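Local coordinates for protein superoxide dismutase (Anaplasma phagocytophilum, PDB 3JS4) that probably converts superoxide radicals into molecular oxygen and hydrogen peroxide by alternately reducing and oxidising an active-site iron, at residues Ile204-Leu208 with Glu209-Asn213. Sequence-based numbering, arbitrary orientation.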
ATOM      1  N   ILE A 204      -8.125   6.472   9.511  1.00  7.00           N
ATOM      2  CA  ILE A 204      -8.842   5.701   8.473  1.00  7.83           C
ATOM      3  C   ILE A 204      -9.983   6.544   7.859  1.00  7.80           C
ATOM      4  O   ILE A 204     -10.192   6.532   6.638  1.00  7.73           O
ATOM      5  CB  ILE A 204      -9.381   4.338   8.998  1.00  7.58           C
ATOM      6  CG1 ILE A 204      -8.218   3.449   9.458  1.00  8.69           C
ATOM      7  CG2 ILE A 204     -10.158   3.601   7.883  1.00  7.39           C
ATOM      8  CD1 ILE A 204      -8.648   2.211  10.221  1.00  6.12           C
ATOM      9  N   ASP A 205     -10.699   7.276   8.714  1.00  8.59           N
ATOM     10  CA  ASP A 205     -11.765   8.168   8.271  1.00  9.09           C
ATOM     11  C   ASP A 205     -11.241   9.199   7.302  1.00  8.76           C
ATOM     12  O   ASP A 205     -11.827   9.404   6.240  1.00  8.50           O
ATOM     13  CB  ASP A 205     -12.440   8.873   9.444  1.00  9.28           C
ATOM     14  CG  ASP A 205     -13.253   7.934  10.315  1.00 13.03           C
ATOM     15  OD1 ASP A 205     -13.476   6.762   9.932  1.00 16.09           O
ATOM     16  OD2 ASP A 205     -13.682   8.389  11.398  1.00 17.34           O
ATOM     17  N   VAL A 206     -10.128   9.831   7.670  1.00  8.48           N
ATOM     18  CA  VAL A 206      -9.500  10.833   6.841  1.00  9.02           C
ATOM     19  C   VAL A 206      -9.007  10.239   5.508  1.00  8.48           C
ATOM     20  O   VAL A 206      -9.160  10.857   4.442  1.00  7.69           O
ATOM     21  CB  VAL A 206      -8.364  11.518   7.607  1.00  8.95           C
ATOM     22  CG1 VAL A 206      -7.472  12.270   6.660  1.00 10.83           C
ATOM     23  CG2 VAL A 206      -8.939  12.460   8.656  1.00 11.50           C
ATOM     24  N   PHE A 207      -8.425   9.037   5.567  1.00  8.13           N
ATOM     25  CA  PHE A 207      -7.982   8.362   4.343  1.00  7.55           C
ATOM     26  C   PHE A 207      -9.124   8.198   3.309  1.00  7.44           C
ATOM     27  O   PHE A 207      -8.983   8.530   2.114  1.00  7.41           O
ATOM     28  CB  PHE A 207      -7.378   6.990   4.689  1.00  7.92           C
ATOM     29  CG  PHE A 207      -6.789   6.259   3.493  1.00  9.31           C
ATOM     30  CD1 PHE A 207      -5.461   6.468   3.119  1.00  8.85           C
ATOM     31  CD2 PHE A 207      -7.561   5.366   2.757  1.00  8.77           C
ATOM     32  CE1 PHE A 207      -4.878   5.786   2.018  1.00  8.22           C
ATOM     33  CE2 PHE A 207      -7.004   4.682   1.635  1.00  9.90           C
ATOM     34  CZ  PHE A 207      -5.661   4.891   1.276  1.00  9.85           C
ATOM     35  N   LEU A 208     -10.250   7.679   3.766  1.00  7.58           N
ATOM     36  CA  LEU A 208     -11.391   7.441   2.882  1.00  7.93           C
ATOM     37  C   LEU A 208     -12.029   8.751   2.446  1.00  8.56           C
ATOM     38  O   LEU A 208     -12.565   8.852   1.333  1.00  8.21           O
ATOM     39  CB  LEU A 208     -12.433   6.573   3.605  1.00  8.09           C
ATOM     40  CG  LEU A 208     -12.041   5.095   3.805  1.00  8.61           C
ATOM     41  CD1 LEU A 208     -12.973   4.437   4.829  1.00  6.47           C
ATOM     42  CD2 LEU A 208     -12.054   4.322   2.467  1.00  7.19           C
ATOM     43  N   GLU A 209     -12.001   9.748   3.335  1.00  8.78           N
ATOM     44  CA  GLU A 209     -12.725  11.002   3.092  1.00  9.75           C
ATOM     45  C   GLU A 209     -11.994  11.948   2.144  1.00  9.29           C
ATOM     46  O   GLU A 209     -12.644  12.656   1.363  1.00  8.68           O
ATOM     47  CB  GLU A 209     -13.046  11.721   4.416  1.00  9.69           C
ATOM     48  CG  GLU A 209     -14.329  11.188   5.076  1.00 15.05           C
ATOM     49  CD  GLU A 209     -14.461  11.541   6.548  1.00 21.38           C
ATOM     50  OE1 GLU A 209     -13.857  12.541   6.991  1.00 25.67           O
ATOM     51  OE2 GLU A 209     -15.175  10.819   7.275  1.00 25.08           O
ATOM     52  N   HIS A 210     -10.658  11.959   2.229  1.00  8.24           N
ATOM     53  CA  HIS A 210      -9.846  12.978   1.558  1.00  8.68           C
ATOM     54  C   HIS A 210      -8.568  12.516   0.864  1.00  8.13           C
ATOM     55  O   HIS A 210      -7.949  13.318   0.176  1.00  8.22           O
ATOM     56  CB  HIS A 210      -9.527  14.132   2.525  1.00  8.89           C
ATOM     57  CG  HIS A 210     -10.739  14.908   2.940  1.00 10.36           C
ATOM     58  ND1 HIS A 210     -11.430  15.722   2.068  1.00 12.24           N
ATOM     59  CD2 HIS A 210     -11.414  14.961   4.116  1.00 12.18           C
ATOM     60  CE1 HIS A 210     -12.473  16.250   2.689  1.00 10.58           C
ATOM     61  NE2 HIS A 210     -12.476  15.820   3.934  1.00 11.97           N
ATOM     62  N   LEU A 211      -8.187  11.241   1.017  1.00  7.74           N
ATOM     63  CA  LEU A 211      -6.902  10.763   0.470  1.00  8.30           C
ATOM     64  C   LEU A 211      -6.967   9.720  -0.651  1.00  7.66           C
ATOM     65  O   LEU A 211      -6.235   9.852  -1.631  1.00  6.93           O
ATOM     66  CB  LEU A 211      -5.989  10.256   1.584  1.00  8.72           C
ATOM     67  CG  LEU A 211      -5.500  11.319   2.590  1.00  8.85           C
ATOM     68  CD1 LEU A 211      -4.841  10.596   3.768  1.00 10.32           C
ATOM     69  CD2 LEU A 211      -4.525  12.298   1.960  1.00  9.98           C
ATOM     70  N   LEU A 212      -7.820   8.696  -0.510  1.00  7.50           N
ATOM     71  CA  LEU A 212      -7.822   7.559  -1.448  1.00  7.45           C
ATOM     72  C   LEU A 212      -7.839   8.039  -2.899  1.00  7.83           C
ATOM     73  O   LEU A 212      -8.679   8.852  -3.270  1.00  7.17           O
ATOM     74  CB  LEU A 212      -9.028   6.627  -1.223  1.00  6.67           C
ATOM     75  CG  LEU A 212      -9.276   5.405  -2.112  1.00  8.96           C
ATOM     76  CD1 LEU A 212      -8.072   4.407  -2.187  1.00  7.85           C
ATOM     77  CD2 LEU A 212     -10.529   4.681  -1.592  1.00  8.18           C
ATOM     78  N   ASN A 213      -6.940   7.496  -3.712  1.00  7.49           N
ATOM     79  CA  ASN A 213      -6.826   7.904  -5.096  1.00  8.42           C
ATOM     80  C   ASN A 213      -7.556   6.917  -6.002  1.00  8.99           C
ATOM     81  O   ASN A 213      -7.018   5.855  -6.368  1.00  7.74           O
ATOM     82  CB  ASN A 213      -5.350   7.994  -5.479  1.00  8.45           C
ATOM     83  CG  ASN A 213      -5.126   8.596  -6.859  1.00 10.44           C
ATOM     84  OD1 ASN A 213      -6.065   8.801  -7.654  1.00  9.09           O
ATOM     85  ND2 ASN A 213      -3.863   8.898  -7.150  1.00  9.95           N
TER
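Phe207 O receives two backbone N-H groups, from Leu211 and Leu212, where helix 200-211 of the C-terminal domain of this iron superoxide dismutase widens into a pi-type turn. Leu212 N, at 2.9 Å from Phe207 O, is tilted only 16° from the carbonyl plane, whereas Leu211 N, at 3.0 Å from the same oxygen, lies above it. Just before it the regular i+4 pattern holds: Glu209 N bonds to Asp205 O and His210 N to Val206 O. Apolar side chains follow the same spacing. With CG anti to the backbone N (chi1 -175°), the Phe207 ring reaches along the chain to Leu211 and Leu212; its CD1 is 4.1 Å from Leu211 CB, and its CE2 meets Leu212 CD1 at 4.0 Å. Beyond these segments the ring meets Met108 and Met185, the latter on strand 179-186, which ends at the iron ligand Asp186. Val206 CG1 touches Leu211 CD1 at 4.3 Å, and Leu208 CD2 lies near Leu212 CD2. On the outer side, the extended Glu209 chain runs past Asp205 O, its CG 3.3 Å from that oxygen. Lys201 forms a salt bridge with Asp205, and the two carboxylates stay apart, with 5.0 Å between Asp205 OD2 and Glu209 OE2.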